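Local coordinates for protein acetyltransferase (Bacillus cereus, PDB 1Y9W) that probably transfers an acyl group, most likely acetyl from acetyl-CoA, to an acceptor molecule, like other acetyltransferases of the GNAT family, at residues 101-106 with 133-138; 54-59 with 66-71; 35-40 with 58-63. One frame throughout, in Å; residues are numbered along the deposited sequence.

Three antiparallel strand pairings build most of one mixed sheet, the core of the GNAT fold. Interaction 3 (35-40 with 58-63) joins the outermost strand 38-45 to 51-60, and interaction 2 (54-59 with 66-71) joins 51-60 to 63-71; the two share Thr-58 and Met-59, with centres about 13 Å apart. Interaction 1 (101-106 with 133-138) pairs 99-105 with the late strand 133-139; its centre is about 13 Å from that of interaction 2 and 18 Å from that of interaction 3. Both hairpin contacts close before interaction 1 opens. Leu-101 O to Ile-66 N, 2.9 Å, probably a hydrogen bond, links the parallel neighbours 63-71 and 99-105, joining the hairpins to the later strands.

Interaction 1. Residues 101-106 with 133-138; sequences LLDSFS and QHFFEK
Gln-133 lays its side chain across the ring of Phe-105 and carries its amide on to Asp-103. With CG anti to the backbone N (chi1 179°) and the chain extended beyond it, CG comes over one ring face, 4.1 Å from the centroid of Phe-105, and the amide plane stacks only 17° from the ring. Its NE2 donates to Asp-103 OD2 at 3.0 Å. The acceptor lies in the amide plane of Gln-133, whereas the donor stands above the carboxylate, the two planes being 81° apart.

Next, His-134 exchanges both backbone bonds with Ser-104: Ser-104 N to His-134 O is 2.7 Å, and His-134 N to Ser-104 O is 2.8 Å. The imidazole turns its edge to the same Ser-104 O, and ND1 adds a weak bond at 3.4 Å. Phe-135 occupies a non-hydrogen-bonded pair with Asp-103 and takes the CB of that aspartate over its ring face, a CH-pi contact 4.0 Å from the centroid. At Phe-136 the hydrogen-bonded pairing returns: its N reaches Leu-102 O at 2.8 Å, and its O accepts a longer bond from Leu-102 N. Leu-102 CD1 rests against Phe-136 CB, approaching the ring obliquely. Glu-137 closes the pairing through its CB, 3.8 Å from Leu-101 CD2.

This antiparallel pairing within the GNAT sheet has strand 63-71 beyond 99-105 and strand 119-124 beyond 133-139. Helix 110-115 covers the face bearing Leu-102, Ser-104 and Phe-136 through Pro-110 and Tyr-113, while on the other face the Phe-135 ring meets Tyr-121 of the second subunit.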
loop_
_atom_site.group_PDB
_atom_site.type_symbol
_atom_site.label_atom_id
_atom_site.label_comp_id
_atom_site.label_asym_id
_atom_site.label_seq_id
_atom_site.Cartn_x
_atom_site.Cartn_y
_atom_site.Cartn_z
ATOM N N LEU A 101 0.958 -5.406 9.555
ATOM C CA LEU A 101 1.209 -5.815 8.177
ATOM C C LEU A 101 2.367 -5.008 7.620
ATOM O O LEU A 101 2.544 -3.842 7.966
ATOM C CB LEU A 101 -0.016 -5.568 7.296
ATOM C CG LEU A 101 -1.294 -6.345 7.594
ATOM C CD1 LEU A 101 -2.430 -5.774 6.766
ATOM C CD2 LEU A 101 -1.082 -7.816 7.280
ATOM N N LEU A 102 3.152 -5.640 6.757
ATOM C CA LEU A 102 4.286 -4.990 6.113
ATOM C C LEU A 102 4.747 -5.873 4.953
ATOM O O LEU A 102 4.447 -7.066 4.905
ATOM C CB LEU A 102 5.432 -4.798 7.113
ATOM C CG LEU A 102 6.123 -6.052 7.662
ATOM C CD1 LEU A 102 7.144 -6.566 6.663
ATOM C CD2 LEU A 102 6.832 -5.723 8.959
ATOM N N ASP A 103 5.445 -5.284 3.995
ATOM C CA ASP A 103 5.967 -6.067 2.890
ATOM C C ASP A 103 7.422 -5.680 2.766
ATOM O O ASP A 103 7.830 -4.617 3.239
ATOM C CB ASP A 103 5.223 -5.797 1.579
ATOM C CG ASP A 103 5.369 -4.371 1.097
ATOM O OD1 ASP A 103 4.436 -3.572 1.334
ATOM O OD2 ASP A 103 6.412 -4.056 0.479
ATOM N N SER A 104 8.206 -6.554 2.150
ATOM C CA SER A 104 9.625 -6.310 1.992
ATOM C C SER A 104 10.110 -6.989 0.717
ATOM O O SER A 104 9.845 -8.169 0.496
ATOM C CB SER A 104 10.368 -6.876 3.208
ATOM O OG SER A 104 11.738 -6.529 3.200
ATOM N N PHE A 105 10.800 -6.234 -0.128
ATOM C CA PHE A 105 11.346 -6.775 -1.360
ATOM C C PHE A 105 12.557 -7.622 -0.994
ATOM O O PHE A 105 13.121 -7.476 0.092
ATOM C CB PHE A 105 11.756 -5.641 -2.296
ATOM C CG PHE A 105 10.602 -5.006 -3.012
ATOM C CD1 PHE A 105 10.057 -5.604 -4.140
ATOM C CD2 PHE A 105 10.044 -3.822 -2.550
ATOM C CE1 PHE A 105 8.968 -5.030 -4.805
ATOM C CE2 PHE A 105 8.957 -3.244 -3.206
ATOM C CZ PHE A 105 8.419 -3.851 -4.338
ATOM N N SER A 106 12.942 -8.517 -1.895
ATOM C CA SER A 106 14.086 -9.389 -1.680
ATOM C C SER A 106 15.356 -8.591 -1.378
ATOM O O SER A 106 16.235 -9.061 -0.651
ATOM C CB SER A 106 14.298 -10.276 -2.913
ATOM O OG SER A 106 14.219 -9.515 -4.109
ATOM N N GLN A 133 8.806 -9.648 -4.040
ATOM C CA GLN A 133 8.234 -8.879 -2.949
ATOM C C GLN A 133 7.533 -9.828 -1.987
ATOM O O GLN A 133 6.677 -10.619 -2.389
ATOM C CB GLN A 133 7.257 -7.839 -3.516
ATOM C CG GLN A 133 6.579 -6.979 -2.471
ATOM C CD GLN A 133 5.707 -5.888 -3.072
ATOM O OE1 GLN A 133 5.246 -5.988 -4.211
ATOM N NE2 GLN A 133 5.457 -4.847 -2.292
ATOM N N HIS A 134 7.903 -9.752 -0.715
ATOM C CA HIS A 134 7.319 -10.622 0.294
ATOM C C HIS A 134 6.417 -9.897 1.282
ATOM O O HIS A 134 6.806 -8.900 1.883
ATOM C CB HIS A 134 8.438 -11.350 1.017
ATOM C CG HIS A 134 9.379 -12.034 0.080
ATOM N ND1 HIS A 134 10.387 -11.363 -0.580
ATOM C CD2 HIS A 134 9.405 -13.305 -0.387
ATOM C CE1 HIS A 134 10.992 -12.191 -1.412
ATOM N NE2 HIS A 134 10.415 -13.375 -1.316
ATOM N N PHE A 135 5.204 -10.415 1.429
ATOM C CA PHE A 135 4.198 -9.837 2.308
ATOM C C PHE A 135 4.116 -10.574 3.635
ATOM O O PHE A 135 3.859 -11.783 3.683
ATOM C CB PHE A 135 2.858 -9.835 1.580
ATOM C CG PHE A 135 2.854 -8.949 0.366
ATOM C CD1 PHE A 135 2.205 -7.715 0.387
ATOM C CD2 PHE A 135 3.571 -9.312 -0.776
ATOM C CE1 PHE A 135 2.273 -6.847 -0.720
ATOM C CE2 PHE A 135 3.649 -8.456 -1.885
ATOM C CZ PHE A 135 3.001 -7.223 -1.858
ATOM N N PHE A 136 4.341 -9.824 4.711
ATOM C CA PHE A 136 4.345 -10.374 6.061
ATOM C C PHE A 136 3.209 -9.904 6.962
ATOM O O PHE A 136 2.581 -8.875 6.729
ATOM C CB PHE A 136 5.669 -10.047 6.768
ATOM C CG PHE A 136 6.877 -10.713 6.164
ATOM C CD1 PHE A 136 7.595 -10.095 5.138
ATOM C CD2 PHE A 136 7.306 -11.955 6.632
ATOM C CE1 PHE A 136 8.730 -10.706 4.584
ATOM C CE2 PHE A 136 8.435 -12.576 6.091
ATOM C CZ PHE A 136 9.151 -11.952 5.065
ATOM N N GLU A 137 2.963 -10.689 8.004
ATOM C CA GLU A 137 1.948 -10.382 8.991
ATOM C C GLU A 137 2.388 -10.962 10.327
ATOM O O GLU A 137 3.152 -11.924 10.394
ATOM C CB GLU A 137 0.585 -10.981 8.617
ATOM C CG GLU A 137 0.498 -12.492 8.769
ATOM C CD GLU A 137 -0.882 -12.953 9.206
ATOM O OE1 GLU A 137 -1.879 -12.404 8.697
ATOM O OE2 GLU A 137 -0.972 -13.870 10.052
ATOM N N LYS A 138 1.900 -10.335 11.387
ATOM C CA LYS A 138 2.162 -10.758 12.746
ATOM C C LYS A 138 0.905 -10.388 13.514
ATOM O O LYS A 138 0.461 -9.235 13.489
ATOM C CB LYS A 138 3.368 -10.035 13.344
ATOM C CG LYS A 138 3.501 -10.293 14.834
ATOM C CD LYS A 138 4.659 -9.556 15.463
ATOM C CE LYS A 138 5.974 -10.268 15.227
ATOM N NZ LYS A 138 7.065 -9.612 16.014
#

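Interaction 2. Residues 54-59 with 66-71; sequences GVTGTM and IDFLWV
Asp-67 and Phe-68 both face Thr-56, a classic beta bulge in the antiparallel hairpin 51-60/63-71 of the GNAT sheet. Thr-56 O is gripped by two backbone donors, Asp-67 N at 2.9 Å and Phe-68 N at 3.2 Å, and the register slips by one, placing Gly-57 opposite Ile-66. The bulge lies on strand 63-71, probably the counterpart of the bulged fourth strand of GNAT enzymes, which in relatives helps bind acetyl-CoA; a like role here is inferred.

The CG2 methyl of Val-55 swings away from the backbone N to lie 3.8 Å from Ile-66 CG2 and near Leu-69 CD1. On this face helix 80-94 covers Val-55 and Ile-66. On the opposite face, OG1 of Thr-56 lies at the edge of the Phe-68 ring, in its plane, and Thr-56 and Phe-68 pack on Gly-14 and Lys-18 of the second subunit.

Asp-67 points across to the other strand, crossing Thr-58 nearly at right angles, with OD2 3.2 Å from Gly-57 CA and against Thr-58 CG2. Its OD1 is bonded by His-65 ND1 and by a water that reaches Thr-58 OG1. A second water donates to Asp-67 OD2 at 2.7 Å and lies 3.2 Å from Thr-56 OG1.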
loop_
_atom_site.group_PDB
_atom_site.type_symbol
_atom_site.label_atom_id
_atom_site.label_comp_id
_atom_site.label_asym_id
_atom_site.label_seq_id
_atom_site.Cartn_x
_atom_site.Cartn_y
_atom_site.Cartn_z
ATOM N N GLY A 54 15.142 4.774 12.040
ATOM C CA GLY A 54 13.763 5.174 12.257
ATOM C C GLY A 54 12.785 4.204 11.634
ATOM O O GLY A 54 13.170 3.341 10.833
ATOM N N VAL A 55 11.518 4.337 12.006
ATOM C CA VAL A 55 10.467 3.480 11.477
ATOM C C VAL A 55 9.184 4.294 11.439
ATOM O O VAL A 55 8.917 5.083 12.347
ATOM C CB VAL A 55 10.262 2.220 12.369
ATOM C CG1 VAL A 55 9.838 2.636 13.778
ATOM C CG2 VAL A 55 9.230 1.285 11.733
ATOM N N THR A 56 8.406 4.126 10.377
ATOM C CA THR A 56 7.146 4.848 10.247
ATOM C C THR A 56 6.067 3.870 9.814
ATOM O O THR A 56 6.339 2.902 9.102
ATOM C CB THR A 56 7.228 5.984 9.193
ATOM O OG1 THR A 56 7.232 5.417 7.874
ATOM C CG2 THR A 56 8.506 6.806 9.384
ATOM N N GLY A 57 4.841 4.127 10.252
ATOM C CA GLY A 57 3.728 3.267 9.895
ATOM C C GLY A 57 2.441 4.040 10.060
ATOM O O GLY A 57 2.462 5.184 10.526
ATOM N N THR A 58 1.324 3.443 9.659
ATOM C CA THR A 58 0.031 4.104 9.806
ATOM C C THR A 58 -0.941 3.080 10.374
ATOM O O THR A 58 -0.870 1.889 10.036
ATOM C CB THR A 58 -0.536 4.636 8.465
ATOM O OG1 THR A 58 -1.195 3.575 7.779
ATOM C CG2 THR A 58 0.574 5.190 7.572
ATOM N N MET A 59 -1.830 3.547 11.247
ATOM C CA MET A 59 -2.816 2.685 11.884
ATOM C C MET A 59 -4.249 3.007 11.457
ATOM O O MET A 59 -4.597 4.161 11.195
ATOM C CB MET A 59 -2.722 2.811 13.408
ATOM C CG MET A 59 -1.413 2.342 14.020
ATOM S SD MET A 59 -1.420 2.487 15.821
ATOM C CE MET A 59 -0.980 4.208 15.945
ATOM N N ILE A 66 3.524 -1.202 8.696
ATOM C CA ILE A 66 4.828 -0.558 8.734
ATOM C C ILE A 66 5.212 -0.162 7.315
ATOM O O ILE A 66 5.394 -1.011 6.449
ATOM C CB ILE A 66 5.896 -1.487 9.334
ATOM C CG1 ILE A 66 5.521 -1.824 10.780
ATOM C CG2 ILE A 66 7.262 -0.801 9.294
ATOM C CD1 ILE A 66 6.484 -2.758 11.456
ATOM N N ASP A 67 5.330 1.145 7.097
ATOM C CA ASP A 67 5.648 1.707 5.788
ATOM C C ASP A 67 7.123 1.724 5.458
ATOM O O ASP A 67 7.531 1.341 4.365
ATOM C CB ASP A 67 5.103 3.129 5.703
ATOM C CG ASP A 67 3.617 3.198 5.988
ATOM O OD1 ASP A 67 2.862 2.402 5.394
ATOM O OD2 ASP A 67 3.200 4.047 6.801
ATOM N N PHE A 68 7.928 2.193 6.404
ATOM C CA PHE A 68 9.365 2.256 6.190
ATOM C C PHE A 68 10.157 2.026 7.469
ATOM O O PHE A 68 9.784 2.486 8.552
ATOM C CB PHE A 68 9.744 3.619 5.614
ATOM C CG PHE A 68 9.097 3.918 4.303
ATOM C CD1 PHE A 68 9.650 3.451 3.122
ATOM C CD2 PHE A 68 7.914 4.643 4.254
ATOM C CE1 PHE A 68 9.041 3.700 1.907
ATOM C CE2 PHE A 68 7.292 4.899 3.046
ATOM C CZ PHE A 68 7.859 4.423 1.865
ATOM N N LEU A 69 11.258 1.303 7.328
ATOM C CA LEU A 69 12.149 1.042 8.445
ATOM C C LEU A 69 13.560 1.176 7.899
ATOM O O LEU A 69 13.946 0.482 6.955
ATOM C CB LEU A 69 11.927 -0.359 9.010
ATOM C CG LEU A 69 12.681 -0.598 10.315
ATOM C CD1 LEU A 69 12.016 -1.712 11.084
ATOM C CD2 LEU A 69 14.128 -0.929 10.020
ATOM N N TRP A 70 14.327 2.082 8.487
ATOM C CA TRP A 70 15.684 2.309 8.025
ATOM C C TRP A 70 16.670 2.468 9.168
ATOM O O TRP A 70 16.344 3.005 10.225
ATOM C CB TRP A 70 15.726 3.563 7.149
ATOM C CG TRP A 70 17.105 3.950 6.718
ATOM C CD1 TRP A 70 17.836 3.395 5.708
ATOM C CD2 TRP A 70 17.928 4.967 7.300
ATOM N NE1 TRP A 70 19.064 4.005 5.623
ATOM C CE2 TRP A 70 19.146 4.974 6.589
ATOM C CE3 TRP A 70 17.754 5.871 8.355
ATOM C CZ2 TRP A 70 20.186 5.854 6.900
ATOM C CZ3 TRP A 70 18.792 6.745 8.663
ATOM C CH2 TRP A 70 19.990 6.727 7.938
ATOM N N VAL A 71 17.879 1.982 8.942
ATOM C CA VAL A 71 18.949 2.093 9.910
ATOM C C VAL A 71 20.205 2.483 9.145
ATOM O O VAL A 71 20.535 1.887 8.115
ATOM C CB VAL A 71 19.189 0.770 10.651
ATOM C CG1 VAL A 71 20.514 0.826 11.405
ATOM C CG2 VAL A 71 18.049 0.518 11.624
HETATM O O HOH W 1 4.264 6.461 7.060
HETATM O O HOH W 2 -0.103 2.374 5.151
#

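Interaction 3. Residues 35-40 with 58-63; sequences QPMEEV and TMYFYH
A chi1 of 167° turns Gln-35 CG away from the backbone N, and the chain runs on extended beside the antiparallel hairpin 38-45/51-60 of the GNAT sheet, carrying the amide past Met-59 into the turn 60-63, where the chain folds back toward strand 63-71. Met-59 instead sets CG beside its backbone N (chi1 -64°), then bends at SD, which takes CE alongside the side chain of Glu-38.

The amide of Gln-35 reaches into the turn. Its OE1 lies near the amide N of Tyr-62, whose modelled position is uncertain, and the side chain lies against the Tyr-62 ring in a fit too tight to be trusted in detail. Where the strands pair in antiparallel fashion, the hydrogen-bonded residues are Glu-38 and Met-59: Met-59 N reaches Glu-38 O at 2.7 Å in a nearly straight bond (168° at the hydrogen), and Glu-38 N returns a bond to Met-59 O. The same carbonyl receives a CA-H...O contact from Met-37.

Glu-38 and Met-59 lie side by side and point the same way, CE of Met-59 being 3.9 Å from Glu-38 CD; Glu-38 OE1 forms a salt bridge with Lys-95. Met-37 SD approaches the Tyr-60 ring obliquely, 5.5 Å from the centroid, a Met-aromatic contact; on the face of Glu-39 and Thr-58, Glu-39 CG meets Thr-58 CG2. Phe-61 packs on Leu-29 and on Pro-128 of the second subunit. A water ties the loop to the turn, donating to Gln-35 O at 2.7 Å and accepting from Phe-61 N at 3.2 Å.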
loop_
_atom_site.group_PDB
_atom_site.type_symbol
_atom_site.label_atom_id
_atom_site.label_comp_id
_atom_site.label_asym_id
_atom_site.label_seq_id
_atom_site.Cartn_x
_atom_site.Cartn_y
_atom_site.Cartn_z
ATOM N N GLN A 35 -11.081 2.471 13.816
ATOM C CA GLN A 35 -10.034 3.100 14.601
ATOM C C GLN A 35 -9.679 4.372 13.842
ATOM O O GLN A 35 -9.423 4.327 12.643
ATOM C CB GLN A 35 -8.803 2.196 14.669
ATOM C CG GLN A 35 -7.555 2.892 15.204
ATOM C CD GLN A 35 -6.298 2.037 15.081
ATOM O OE1 GLN A 35 -6.094 1.354 14.077
ATOM N NE2 GLN A 35 -5.442 2.088 16.093
ATOM N N PRO A 36 -9.686 5.530 14.517
ATOM C CA PRO A 36 -9.340 6.765 13.804
ATOM C C PRO A 36 -7.923 6.660 13.222
ATOM O O PRO A 36 -6.971 6.341 13.940
ATOM C CB PRO A 36 -9.475 7.835 14.889
ATOM C CG PRO A 36 -9.220 7.066 16.167
ATOM C CD PRO A 36 -9.973 5.794 15.937
ATOM N N MET A 37 -7.788 6.916 11.921
ATOM C CA MET A 37 -6.483 6.799 11.278
ATOM C C MET A 37 -5.417 7.623 11.971
ATOM O O MET A 37 -5.671 8.734 12.443
ATOM C CB MET A 37 -6.548 7.186 9.801
ATOM C CG MET A 37 -5.266 6.832 9.055
ATOM S SD MET A 37 -5.369 7.040 7.265
ATOM C CE MET A 37 -4.565 8.663 7.108
ATOM N N GLU A 38 -4.215 7.071 12.028
ATOM C CA GLU A 38 -3.121 7.750 12.687
ATOM C C GLU A 38 -1.762 7.261 12.203
ATOM O O GLU A 38 -1.536 6.062 12.045
ATOM C CB GLU A 38 -3.236 7.542 14.195
ATOM C CG GLU A 38 -2.100 8.152 14.979
ATOM C CD GLU A 38 -2.181 7.850 16.459
ATOM O OE1 GLU A 38 -1.232 8.209 17.185
ATOM O OE2 GLU A 38 -3.185 7.256 16.899
ATOM N N GLU A 39 -0.868 8.209 11.952
ATOM C CA GLU A 39 0.488 7.899 11.522
ATOM C C GLU A 39 1.351 7.852 12.772
ATOM O O GLU A 39 1.123 8.598 13.722
ATOM C CB GLU A 39 1.023 8.980 10.583
ATOM C CG GLU A 39 0.493 8.918 9.160
ATOM C CD GLU A 39 0.984 10.086 8.314
ATOM O OE1 GLU A 39 0.565 11.239 8.573
ATOM O OE2 GLU A 39 1.800 9.852 7.396
ATOM N N VAL A 40 2.336 6.967 12.776
ATOM C CA VAL A 40 3.228 6.843 13.915
ATOM C C VAL A 40 4.643 6.644 13.399
ATOM O O VAL A 40 4.848 5.991 12.374
ATOM C CB VAL A 40 2.838 5.645 14.792
ATOM C CG1 VAL A 40 2.828 4.388 13.961
ATOM C CG2 VAL A 40 3.825 5.500 15.946
ATOM N N THR A 58 1.324 3.443 9.659
ATOM C CA THR A 58 0.031 4.104 9.806
ATOM C C THR A 58 -0.941 3.080 10.374
ATOM O O THR A 58 -0.870 1.889 10.036
ATOM C CB THR A 58 -0.536 4.636 8.465
ATOM O OG1 THR A 58 -1.195 3.575 7.779
ATOM C CG2 THR A 58 0.574 5.190 7.572
ATOM N N MET A 59 -1.830 3.547 11.247
ATOM C CA MET A 59 -2.816 2.685 11.884
ATOM C C MET A 59 -4.249 3.007 11.457
ATOM O O MET A 59 -4.597 4.161 11.195
ATOM C CB MET A 59 -2.722 2.811 13.408
ATOM C CG MET A 59 -1.413 2.342 14.020
ATOM S SD MET A 59 -1.420 2.487 15.821
ATOM C CE MET A 59 -0.980 4.208 15.945
ATOM N N TYR A 60 -5.069 1.966 11.388
ATOM C CA TYR A 60 -6.484 2.081 11.053
ATOM C C TYR A 60 -7.064 0.670 11.021
ATOM O O TYR A 60 -6.314 -0.293 10.883
ATOM C CB TYR A 60 -6.698 2.796 9.714
ATOM C CG TYR A 60 -6.103 2.128 8.500
ATOM C CD1 TYR A 60 -4.845 2.488 8.024
ATOM C CD2 TYR A 60 -6.827 1.173 7.788
ATOM C CE1 TYR A 60 -4.332 1.918 6.862
ATOM C CE2 TYR A 60 -6.321 0.599 6.630
ATOM C CZ TYR A 60 -5.080 0.977 6.174
ATOM O OH TYR A 60 -4.601 0.422 5.018
ATOM N N PHE A 61 -8.383 0.542 11.164
ATOM C CA PHE A 61 -9.010 -0.782 11.185
ATOM C C PHE A 61 -8.381 -1.588 12.308
ATOM O O PHE A 61 -8.454 -2.820 12.334
ATOM C CB PHE A 61 -8.777 -1.518 9.866
ATOM C CG PHE A 61 -9.654 -1.052 8.755
ATOM C CD1 PHE A 61 -10.698 -0.167 9.001
ATOM C CD2 PHE A 61 -9.474 -1.539 7.467
ATOM C CE1 PHE A 61 -11.554 0.222 7.981
ATOM C CE2 PHE A 61 -10.327 -1.155 6.437
ATOM C CZ PHE A 61 -11.373 -0.273 6.695
ATOM N N TYR A 62 -7.763 -0.867 13.234
ATOM C CA TYR A 62 -7.078 -1.461 14.372
ATOM C C TYR A 62 -5.941 -2.398 13.990
ATOM O O TYR A 62 -5.852 -3.533 14.462
ATOM C CB TYR A 62 -8.075 -2.150 15.305
ATOM C CG TYR A 62 -8.875 -1.136 16.087
ATOM C CD1 TYR A 62 -8.246 -0.272 16.989
ATOM C CD2 TYR A 62 -10.246 -0.988 15.880
ATOM C CE1 TYR A 62 -8.966 0.717 17.663
ATOM C CE2 TYR A 62 -10.977 -0.002 16.549
ATOM C CZ TYR A 62 -10.334 0.845 17.436
ATOM O OH TYR A 62 -11.056 1.813 18.094
ATOM N N HIS A 63 -5.068 -1.896 13.122
ATOM C CA HIS A 63 -3.893 -2.639 12.702
ATOM C C HIS A 63 -2.808 -1.631 12.371
ATOM O O HIS A 63 -3.094 -0.469 12.067
ATOM C CB HIS A 63 -4.191 -3.502 11.468
ATOM C CG HIS A 63 -3.886 -2.828 10.165
ATOM N ND1 HIS A 63 -2.921 -3.291 9.298
ATOM C CD2 HIS A 63 -4.416 -1.727 9.584
ATOM C CE1 HIS A 63 -2.871 -2.505 8.236
ATOM N NE2 HIS A 63 -3.768 -1.549 8.385
HETATM O O HOH W 3 -10.225 3.020 10.467
#